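Local coordinates for protein beta-L-arabinobiosidase (Bacteroides thetaiotaomicron, PDB 5MQR) that probably hydrolyses glycosidic bonds in plant pectin, with probable sialidase and beta-L-arabinobiosidase activities, in a chain that includes a six-hairpin glycosidase part, at residues Asp803-Ser808 and Cys940-Ala945; Ala881-Ala886 and Thr924-His929; Gly944-Phe949 and Glu996-Val1001. All blocks are in the same frame, centred on the assembly; numbering follows the deposited sequence.

Interaction 1: residues Asp803-Ser808 and Cys940-Ala945; sequences DGMEES and CEWDGA
S808 and D943 mark the closest approach of two irregular loops, with their CA atoms 4.5 Å apart, and a single weak backbone bond joins the segments, from W942 N to E806 O (3.1 Å, bent to 132° at the hydrogen). W942 has the largest share of the contact. M805, a selenomethionine, lies over one face of its indole. The CA of M805 sits 3.4 Å from the centroid of the five-membered ring of W942, almost straight above it, in a CH-pi contact. The side chain then runs out over the six-membered ring. With CG beside the backbone N (chi1 -46°) and the chain extended beyond, M805 CG passes over the ring atom CE3 of W942 at 3.6 Å. The SE atom of M805 ends 4.4 Å from the centroid of the six-membered ring of W942, on an oblique line. W947 stacks on the opposite face, so the indole is sandwiched. E806 O meets the ring edge near W942 CD1.

The extended E806 side chain brings its end up to C940. E806 OE2 lies 2.9 Å from C940 O. Both atoms are acceptors, and the pair is not a hydrogen bond. Next to it, E807 CB packs on E941 CB at 4.0 Å. The E807 chain bends away to form a salt bridge with R813. D943 CB lies 3.3 Å from E807 O, while its carboxylate pairs with R935.

A bound HEPES molecule lies near the E806 side chain. The contact as a whole is a Met-aromatic pair joining two loops of the MGH1-like glycoside hydrolase domain.

Interaction 2: residues Ala881-Ala886 and Thr924-His929; sequences ANVREA and TAERRH
Two arginines converge on one oxygen of E926. R884 NH1 reaches E926 OE1 at 2.9 Å, on the syn lone pair, and R928 NH1 reaches the same OE1 at 2.7 Å, nearly in line with the C-O bond. Both are salt bridges. OE1 lies close to each guanidinium plane, but the R884 plane stands 73° from that of the carboxylate. The two NH1 atoms are only 3.5 Å apart, and the shared carboxylate probably offsets their like charges. R928 NH1 has a second anionic partner in E909.

The other oxygen of E926 is held by the backbone. R884 N donates to E926 OE2 at 2.9 Å, almost straight at 173°, from well above the carboxylate plane. E926 CG lies between the backbone N and the carbonyl carbon (chi1 60°), and the extended chain beyond it carries the carboxylate across to R884. Three bonds therefore fix the group.

Backbone bonds flank a single bridge between E885 and A925. E926 N donates to R884 O at 2.9 Å, and A886 N donates to T924 O at 3.0 Å.

After E926 the chain folds through a type I beta turn that ends at H929. This brings the imidazole under V883, whose CG2 sits over one face, 3.9 Å from the ring centroid of H929, in a CH-pi contact. A water links H929 NE2 to A881 O.

The whole is a salt-bridge network of R884, E926 and R928, built on an isolated beta bridge between two loops of the MGH1-like glycoside hydrolase domain.

Interaction 3: residues Gly944-Phe949 and Glu996-Val1001; sequences GAIWPF and EYLDEV
An isolated antiparallel beta bridge ties I946 to L998, just ahead of helix 948-964. The pair is a hydrogen-bonded one. I946 N donates to L998 O at 3.0 Å, and L998 N returns a bond to I946 O at 2.9 Å, in the carbonyl plane. W947 follows at the N-cap position, and P948 begins the helix.

The aromatic part lies beside the bridge. Y997 CB sits over the middle of the W947 indole, 3.5 Å from the centroid of its five-membered ring, as a CH-pi contact. Y997 CG stands between the backbone N and the carbonyl carbon (chi1 75°), and this brings one face of the phenol over W947 CZ2, which lies toward the rim of that face. The two rings are nearly parallel, with planes at 19°, but they are slid apart. The centroids of the W947 six-membered ring and the Y997 ring are 4.6 Å apart, so overlap is slight. A945 CB meets the edge of the phenol, 3.6 Å from Y997 CD2. The polar ends are anchored outside the segments: W947 NE1 bonds to the backbone O of E941, and Y997 OH to its carboxylate.

I946 packs its CB against L998 CG at 3.8 Å. Its CG1 and CD1 pack on CA and CB of E1000. The E1000 carboxylate turns to a salt bridge with R933. At the other end, E996 O lies 3.2 Å from W947 CE3. A water donates to E996 O and accepts from F949 N at 3.2 Å, so it connects the loop to the first turn of the helix.

The contact is a beta bridge with an offset aromatic pair, clasping a loop to the N-terminus of a helix in the six-hairpin glycosidase domain.

The three contacts form one continuous cluster, their centres about 10 to 14 Å apart. Interactions 1 and 3 share G944 and A945, so the chain passes from one directly into the other. E941 connects them: its OE1 lies 2.7 Å from Y997 OH, and its O lies 3.0 Å from W947 NE1. T924 brings in interaction 2, with OG1 2.7 Å from A945 O and N 3.1 Å from G944 O, both probable hydrogen bonds. The bound HEPES lies on the side of interactions 1 and 3, about 4 Å from the E806 side chain and about 6 Å from that of E996, nearest atoms. This buffer molecule alone does not establish where the active site lies.

Interaction 1: residues Asp803-Ser808 and Cys940-Ala945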
loop_
_atom_site.group_PDB
_atom_site.type_symbol
_atom_site.label_atom_id
_atom_site.label_comp_id
_atom_site.label_asym_id
_atom_site.label_seq_id
_atom_site.Cartn_x
_atom_site.Cartn_y
_atom_site.Cartn_z
ATOM N N ASP A 803 -2.133 -33.384 -33.180
ATOM C CA ASP A 803 -1.810 -32.144 -32.450
ATOM C C ASP A 803 -3.053 -31.358 -32.048
ATOM O O ASP A 803 -2.916 -30.289 -31.475
ATOM C CB ASP A 803 -0.917 -31.198 -33.276
ATOM C CG ASP A 803 0.512 -31.661 -33.368
ATOM O OD1 ASP A 803 1.021 -32.342 -32.456
ATOM O OD2 ASP A 803 1.153 -31.308 -34.365
ATOM N N GLY A 804 -4.253 -31.874 -32.315
ATOM C CA GLY A 804 -5.483 -31.101 -32.178
ATOM C C GLY A 804 -5.684 -30.032 -33.237
ATOM O O GLY A 804 -6.480 -29.114 -33.039
HETATM N N MSE A 805 -4.976 -30.135 -34.361
HETATM C CA MSE A 805 -4.952 -29.060 -35.338
HETATM C C MSE A 805 -5.297 -29.555 -36.722
HETATM O O MSE A 805 -4.559 -29.337 -37.691
HETATM C CB MSE A 805 -3.610 -28.320 -35.293
HETATM C CG MSE A 805 -3.161 -27.990 -33.875
HETATM SE SE MSE A 805 -1.439 -27.056 -33.937
HETATM C CE MSE A 805 -1.251 -26.704 -32.008
ATOM N N GLU A 806 -6.461 -30.181 -36.841
ATOM C CA GLU A 806 -6.953 -30.610 -38.151
ATOM C C GLU A 806 -7.085 -29.450 -39.166
ATOM O O GLU A 806 -7.347 -28.299 -38.795
ATOM C CB GLU A 806 -8.286 -31.343 -37.995
ATOM C CG GLU A 806 -9.450 -30.444 -37.613
ATOM C CD GLU A 806 -10.809 -31.151 -37.521
ATOM O OE1 GLU A 806 -10.908 -32.400 -37.745
ATOM O OE2 GLU A 806 -11.800 -30.408 -37.241
ATOM N N GLU A 807 -6.905 -29.791 -40.444
ATOM C CA GLU A 807 -6.986 -28.853 -41.569
ATOM C C GLU A 807 -5.971 -27.696 -41.500
ATOM O O GLU A 807 -6.268 -26.581 -41.941
ATOM C CB GLU A 807 -8.401 -28.258 -41.745
ATOM C CG GLU A 807 -9.601 -29.139 -41.442
ATOM C CD GLU A 807 -9.542 -30.511 -42.060
ATOM O OE1 GLU A 807 -9.167 -30.641 -43.240
ATOM O OE2 GLU A 807 -9.879 -31.467 -41.318
ATOM N N SER A 808 -4.786 -27.957 -40.955
ATOM C CA SER A 808 -3.701 -27.002 -41.040
ATOM C C SER A 808 -3.213 -26.992 -42.487
ATOM O O SER A 808 -3.434 -27.950 -43.218
ATOM C CB SER A 808 -2.562 -27.380 -40.088
ATOM O OG SER A 808 -1.821 -28.500 -40.549
ATOM N N CYS A 940 -14.052 -26.481 -37.424
ATOM C CA CYS A 940 -12.751 -26.453 -36.724
ATOM C C CYS A 940 -11.534 -26.621 -37.629
ATOM O O CYS A 940 -10.906 -27.679 -37.635
ATOM C CB CYS A 940 -12.734 -27.467 -35.567
ATOM S SG CYS A 940 -14.056 -27.191 -34.369
ATOM N N GLU A 941 -11.193 -25.555 -38.352
ATOM C CA GLU A 941 -10.082 -25.558 -39.299
ATOM C C GLU A 941 -8.927 -24.712 -38.760
ATOM O O GLU A 941 -9.155 -23.612 -38.260
ATOM C CB GLU A 941 -10.517 -25.012 -40.660
ATOM C CG GLU A 941 -11.825 -25.572 -41.204
ATOM C CD GLU A 941 -13.085 -24.900 -40.632
ATOM O OE1 GLU A 941 -12.995 -23.758 -40.083
ATOM O OE2 GLU A 941 -14.173 -25.526 -40.727
ATOM N N TRP A 942 -7.697 -25.207 -38.928
ATOM C CA TRP A 942 -6.486 -24.575 -38.381
ATOM C C TRP A 942 -5.612 -23.921 -39.459
ATOM O O TRP A 942 -4.415 -23.674 -39.247
ATOM C CB TRP A 942 -5.680 -25.604 -37.590
ATOM C CG TRP A 942 -6.269 -25.926 -36.266
ATOM C CD1 TRP A 942 -7.391 -26.651 -36.019
ATOM C CD2 TRP A 942 -5.748 -25.540 -34.980
ATOM N NE1 TRP A 942 -7.614 -26.727 -34.659
ATOM C CE2 TRP A 942 -6.624 -26.056 -34.003
ATOM C CE3 TRP A 942 -4.626 -24.820 -34.566
ATOM C CZ2 TRP A 942 -6.402 -25.891 -32.644
ATOM C CZ3 TRP A 942 -4.428 -24.630 -33.220
ATOM C CH2 TRP A 942 -5.303 -25.172 -32.274
ATOM N N ASP A 943 -6.241 -23.567 -40.577
ATOM C CA ASP A 943 -5.545 -22.929 -41.697
ATOM C C ASP A 943 -5.646 -21.404 -41.687
ATOM O O ASP A 943 -5.604 -20.769 -42.754
ATOM C CB ASP A 943 -6.006 -23.525 -43.050
ATOM C CG ASP A 943 -7.480 -23.322 -43.333
ATOM O OD1 ASP A 943 -8.278 -23.045 -42.389
ATOM O OD2 ASP A 943 -7.829 -23.451 -44.543
ATOM N N GLY A 944 -5.745 -20.800 -40.502
ATOM C CA GLY A 944 -5.679 -19.345 -40.419
ATOM C C GLY A 944 -6.483 -18.658 -39.338
ATOM O O GLY A 944 -6.035 -17.655 -38.800
ATOM N N ALA A 945 -7.662 -19.183 -39.021
ATOM C CA ALA A 945 -8.535 -18.585 -38.010
ATOM C C ALA A 945 -7.822 -18.460 -36.667
ATOM O O ALA A 945 -6.806 -19.123 -36.444
ATOM C CB ALA A 945 -9.806 -19.427 -37.861
#

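Interaction 2: residues Ala881-Ala886 and Thr924-His929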
loop_
_atom_site.group_PDB
_atom_site.type_symbol
_atom_site.label_atom_id
_atom_site.label_comp_id
_atom_site.label_asym_id
_atom_site.label_seq_id
_atom_site.Cartn_x
_atom_site.Cartn_y
_atom_site.Cartn_z
ATOM N N ALA A 881 7.201 -27.468 -45.717
ATOM C CA ALA A 881 5.826 -27.167 -46.072
ATOM C C ALA A 881 5.700 -25.778 -46.677
ATOM O O ALA A 881 4.688 -25.503 -47.310
ATOM C CB ALA A 881 4.913 -27.297 -44.872
ATOM N N ASN A 882 6.716 -24.926 -46.485
ATOM C CA ASN A 882 6.744 -23.576 -47.043
ATOM C C ASN A 882 5.486 -22.801 -46.700
ATOM O O ASN A 882 4.834 -22.242 -47.587
ATOM C CB ASN A 882 6.949 -23.607 -48.558
ATOM C CG ASN A 882 8.333 -24.058 -48.941
ATOM O OD1 ASN A 882 9.328 -23.684 -48.311
ATOM N ND2 ASN A 882 8.412 -24.848 -49.992
ATOM N N VAL A 883 5.141 -22.829 -45.407
ATOM C CA VAL A 883 4.080 -22.024 -44.836
ATOM C C VAL A 883 4.468 -21.631 -43.412
ATOM O O VAL A 883 4.845 -22.480 -42.593
ATOM C CB VAL A 883 2.711 -22.752 -44.884
ATOM C CG1 VAL A 883 2.731 -24.095 -44.164
ATOM C CG2 VAL A 883 1.604 -21.845 -44.345
ATOM N N ARG A 884 4.418 -20.335 -43.136
ATOM C CA ARG A 884 4.632 -19.835 -41.795
ATOM C C ARG A 884 3.329 -20.009 -41.016
ATOM O O ARG A 884 2.276 -19.458 -41.412
ATOM C CB ARG A 884 5.035 -18.367 -41.804
ATOM C CG ARG A 884 6.308 -18.038 -42.567
ATOM C CD ARG A 884 6.650 -16.579 -42.335
ATOM N NE ARG A 884 7.842 -16.127 -43.047
ATOM C CZ ARG A 884 7.915 -15.858 -44.352
ATOM N NH1 ARG A 884 6.859 -16.009 -45.152
ATOM N NH2 ARG A 884 9.068 -15.447 -44.863
ATOM N N GLU A 885 3.400 -20.776 -39.933
ATOM C CA GLU A 885 2.235 -21.037 -39.072
ATOM C C GLU A 885 2.543 -20.623 -37.642
ATOM O O GLU A 885 3.695 -20.446 -37.278
ATOM C CB GLU A 885 1.842 -22.522 -39.126
ATOM C CG GLU A 885 1.379 -22.992 -40.501
ATOM C CD GLU A 885 1.213 -24.502 -40.600
ATOM O OE1 GLU A 885 2.162 -25.259 -40.276
ATOM O OE2 GLU A 885 0.117 -24.936 -41.005
ATOM N N ALA A 886 1.507 -20.510 -36.824
ATOM C CA ALA A 886 1.695 -20.175 -35.411
ATOM C C ALA A 886 2.549 -21.229 -34.707
ATOM O O ALA A 886 3.275 -20.891 -33.752
ATOM C CB ALA A 886 0.353 -20.032 -34.699
ATOM N N THR A 924 -3.543 -18.443 -37.047
ATOM C CA THR A 924 -2.837 -19.731 -36.977
ATOM C C THR A 924 -1.937 -19.987 -38.183
ATOM O O THR A 924 -1.169 -20.936 -38.165
ATOM C CB THR A 924 -3.799 -20.916 -36.840
ATOM O OG1 THR A 924 -4.982 -20.681 -37.620
ATOM C CG2 THR A 924 -4.167 -21.123 -35.384
ATOM N N ALA A 925 -2.035 -19.145 -39.208
ATOM C CA ALA A 925 -1.235 -19.267 -40.414
ATOM C C ALA A 925 -1.059 -17.890 -41.006
ATOM O O ALA A 925 -1.909 -17.003 -40.830
ATOM C CB ALA A 925 -1.919 -20.186 -41.422
ATOM N N GLU A 926 0.050 -17.689 -41.688
ATOM C CA GLU A 926 0.342 -16.372 -42.230
ATOM C C GLU A 926 -0.744 -15.951 -43.226
ATOM O O GLU A 926 -1.127 -16.714 -44.105
ATOM C CB GLU A 926 1.738 -16.341 -42.865
ATOM C CG GLU A 926 1.930 -17.320 -44.019
ATOM C CD GLU A 926 3.325 -17.338 -44.563
ATOM O OE1 GLU A 926 4.062 -16.336 -44.420
ATOM O OE2 GLU A 926 3.674 -18.379 -45.156
ATOM N N ARG A 927 -1.221 -14.722 -43.091
ATOM C CA ARG A 927 -2.345 -14.236 -43.901
ATOM C C ARG A 927 -2.042 -14.144 -45.411
ATOM O O ARG A 927 -2.961 -14.259 -46.232
ATOM C CB ARG A 927 -2.835 -12.910 -43.346
ATOM C CG ARG A 927 -3.420 -13.079 -41.952
ATOM C CD ARG A 927 -3.799 -11.754 -41.333
ATOM N NE ARG A 927 -5.019 -11.215 -41.919
ATOM C CZ ARG A 927 -5.402 -9.935 -41.871
ATOM N NH1 ARG A 927 -4.668 -8.999 -41.260
ATOM N NH2 ARG A 927 -6.541 -9.581 -42.450
ATOM N N ARG A 928 -0.762 -13.963 -45.764
ATOM C CA ARG A 928 -0.301 -13.957 -47.169
ATOM C C ARG A 928 -0.390 -15.286 -47.910
ATOM O O ARG A 928 -0.274 -15.311 -49.134
ATOM C CB ARG A 928 1.162 -13.483 -47.261
ATOM C CG ARG A 928 2.202 -14.420 -46.633
ATOM C CD ARG A 928 3.611 -13.946 -46.955
ATOM N NE ARG A 928 3.922 -12.691 -46.277
ATOM C CZ ARG A 928 4.283 -12.579 -44.997
ATOM N NH1 ARG A 928 4.400 -13.646 -44.204
ATOM N NH2 ARG A 928 4.545 -11.380 -44.497
ATOM N N HIS A 929 -0.528 -16.393 -47.192
ATOM C CA HIS A 929 -0.436 -17.675 -47.841
ATOM C C HIS A 929 -1.690 -17.952 -48.691
ATOM O O HIS A 929 -2.818 -17.766 -48.213
ATOM C CB HIS A 929 -0.182 -18.801 -46.847
ATOM C CG HIS A 929 0.342 -20.033 -47.497
ATOM N ND1 HIS A 929 -0.487 -21.008 -47.987
ATOM C CD2 HIS A 929 1.603 -20.426 -47.785
ATOM C CE1 HIS A 929 0.235 -21.961 -48.547
ATOM N NE2 HIS A 929 1.509 -21.635 -48.432
HETATM O O HOH W 1 2.911 -24.103 -48.836
#

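Interaction 3: residues Gly944-Phe949 and Glu996-Val1001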
loop_
_atom_site.group_PDB
_atom_site.type_symbol
_atom_site.label_atom_id
_atom_site.label_comp_id
_atom_site.label_asym_id
_atom_site.label_seq_id
_atom_site.Cartn_x
_atom_site.Cartn_y
_atom_site.Cartn_z
ATOM N N GLY A 944 -5.745 -20.800 -40.502
ATOM C CA GLY A 944 -5.679 -19.345 -40.419
ATOM C C GLY A 944 -6.483 -18.658 -39.338
ATOM O O GLY A 944 -6.035 -17.655 -38.800
ATOM N N ALA A 945 -7.662 -19.183 -39.021
ATOM C CA ALA A 945 -8.535 -18.585 -38.010
ATOM C C ALA A 945 -7.822 -18.460 -36.667
ATOM O O ALA A 945 -6.806 -19.123 -36.444
ATOM C CB ALA A 945 -9.806 -19.427 -37.861
ATOM N N ILE A 946 -8.364 -17.640 -35.768
ATOM C CA ILE A 946 -7.756 -17.439 -34.442
ATOM C C ILE A 946 -8.239 -18.553 -33.537
ATOM O O ILE A 946 -9.441 -18.770 -33.396
ATOM C CB ILE A 946 -8.104 -16.067 -33.841
ATOM C CG1 ILE A 946 -7.632 -14.958 -34.774
ATOM C CG2 ILE A 946 -7.502 -15.880 -32.446
ATOM C CD1 ILE A 946 -7.927 -13.566 -34.281
ATOM N N TRP A 947 -7.282 -19.267 -32.949
ATOM C CA TRP A 947 -7.527 -20.330 -31.959
ATOM C C TRP A 947 -6.844 -19.908 -30.642
ATOM O O TRP A 947 -5.619 -19.766 -30.598
ATOM C CB TRP A 947 -6.932 -21.659 -32.431
ATOM C CG TRP A 947 -7.766 -22.384 -33.422
ATOM C CD1 TRP A 947 -7.786 -22.191 -34.786
ATOM C CD2 TRP A 947 -8.707 -23.420 -33.152
ATOM N NE1 TRP A 947 -8.693 -23.025 -35.365
ATOM C CE2 TRP A 947 -9.272 -23.801 -34.391
ATOM C CE3 TRP A 947 -9.143 -24.056 -31.984
ATOM C CZ2 TRP A 947 -10.247 -24.808 -34.493
ATOM C CZ3 TRP A 947 -10.102 -25.051 -32.080
ATOM C CH2 TRP A 947 -10.655 -25.415 -33.327
ATOM N N PRO A 948 -7.619 -19.698 -29.568
ATOM C CA PRO A 948 -6.964 -19.368 -28.300
ATOM C C PRO A 948 -5.886 -20.368 -27.862
ATOM O O PRO A 948 -4.881 -19.945 -27.292
ATOM C CB PRO A 948 -8.136 -19.300 -27.300
ATOM C CG PRO A 948 -9.301 -18.870 -28.143
ATOM C CD PRO A 948 -9.069 -19.456 -29.524
ATOM N N PHE A 949 -6.077 -21.666 -28.144
ATOM C CA PHE A 949 -5.025 -22.684 -27.893
ATOM C C PHE A 949 -3.688 -22.207 -28.430
ATOM O O PHE A 949 -2.671 -22.242 -27.726
ATOM C CB PHE A 949 -5.402 -23.998 -28.581
ATOM C CG PHE A 949 -4.513 -25.165 -28.245
ATOM C CD1 PHE A 949 -3.248 -25.294 -28.825
ATOM C CD2 PHE A 949 -4.982 -26.192 -27.419
ATOM C CE1 PHE A 949 -2.452 -26.405 -28.567
ATOM C CE2 PHE A 949 -4.183 -27.303 -27.148
ATOM C CZ PHE A 949 -2.921 -27.415 -27.728
ATOM N N GLU A 996 -14.295 -21.832 -29.110
ATOM C CA GLU A 996 -13.322 -22.699 -29.743
ATOM C C GLU A 996 -12.347 -21.949 -30.638
ATOM O O GLU A 996 -11.136 -22.078 -30.483
ATOM C CB GLU A 996 -14.036 -23.816 -30.493
ATOM C CG GLU A 996 -14.864 -24.704 -29.575
ATOM C CD GLU A 996 -15.584 -25.793 -30.340
ATOM O OE1 GLU A 996 -14.914 -26.641 -31.009
ATOM O OE2 GLU A 996 -16.832 -25.772 -30.275
ATOM N N TYR A 997 -12.884 -21.194 -31.585
ATOM C CA TYR A 997 -12.087 -20.407 -32.515
ATOM C C TYR A 997 -12.934 -19.338 -33.162
ATOM O O TYR A 997 -14.161 -19.443 -33.174
ATOM C CB TYR A 997 -11.424 -21.310 -33.572
ATOM C CG TYR A 997 -12.292 -21.882 -34.694
ATOM C CD1 TYR A 997 -13.477 -22.579 -34.438
ATOM C CD2 TYR A 997 -11.877 -21.785 -36.016
ATOM C CE1 TYR A 997 -14.232 -23.120 -35.478
ATOM C CE2 TYR A 997 -12.618 -22.321 -37.063
ATOM C CZ TYR A 997 -13.796 -22.985 -36.797
ATOM O OH TYR A 997 -14.509 -23.527 -37.859
ATOM N N LEU A 998 -12.278 -18.313 -33.701
ATOM C CA LEU A 998 -12.998 -17.152 -34.235
ATOM C C LEU A 998 -12.377 -16.576 -35.502
ATOM O O LEU A 998 -11.198 -16.790 -35.808
ATOM C CB LEU A 998 -13.073 -16.050 -33.162
ATOM C CG LEU A 998 -11.707 -15.509 -32.732
ATOM C CD1 LEU A 998 -11.679 -13.995 -32.794
ATOM C CD2 LEU A 998 -11.258 -15.988 -31.357
ATOM N N ASP A 999 -13.191 -15.809 -36.204
ATOM C CA ASP A 999 -12.802 -15.138 -37.425
ATOM C C ASP A 999 -11.816 -14.003 -37.113
ATOM O O ASP A 999 -12.078 -13.167 -36.252
ATOM C CB ASP A 999 -14.051 -14.605 -38.127
ATOM C CG ASP A 999 -13.754 -14.053 -39.494
ATOM O OD1 ASP A 999 -13.030 -13.036 -39.598
ATOM O OD2 ASP A 999 -14.218 -14.647 -40.475
ATOM N N GLU A 1000 -10.677 -14.009 -37.803
ATOM C CA GLU A 1000 -9.573 -13.091 -37.515
ATOM C C GLU A 1000 -9.864 -11.627 -37.870
ATOM O O GLU A 1000 -9.299 -10.709 -37.247
ATOM C CB GLU A 1000 -8.267 -13.562 -38.199
ATOM C CG GLU A 1000 -8.122 -13.268 -39.704
ATOM C CD GLU A 1000 -8.986 -14.126 -40.644
ATOM O OE1 GLU A 1000 -9.597 -15.139 -40.201
ATOM O OE2 GLU A 1000 -9.035 -13.795 -41.863
ATOM N N VAL A 1001 -10.718 -11.425 -38.880
ATOM C CA VAL A 1001 -11.138 -10.082 -39.336
ATOM C C VAL A 1001 -12.388 -9.572 -38.596
ATOM O O VAL A 1001 -12.451 -8.385 -38.256
ATOM C CB VAL A 1001 -11.412 -10.058 -40.859
ATOM C CG1 VAL A 1001 -11.958 -8.700 -41.342
ATOM C CG2 VAL A 1001 -10.152 -10.422 -41.635
HETATM O O HOH W 2 -9.011 -22.881 -28.637
#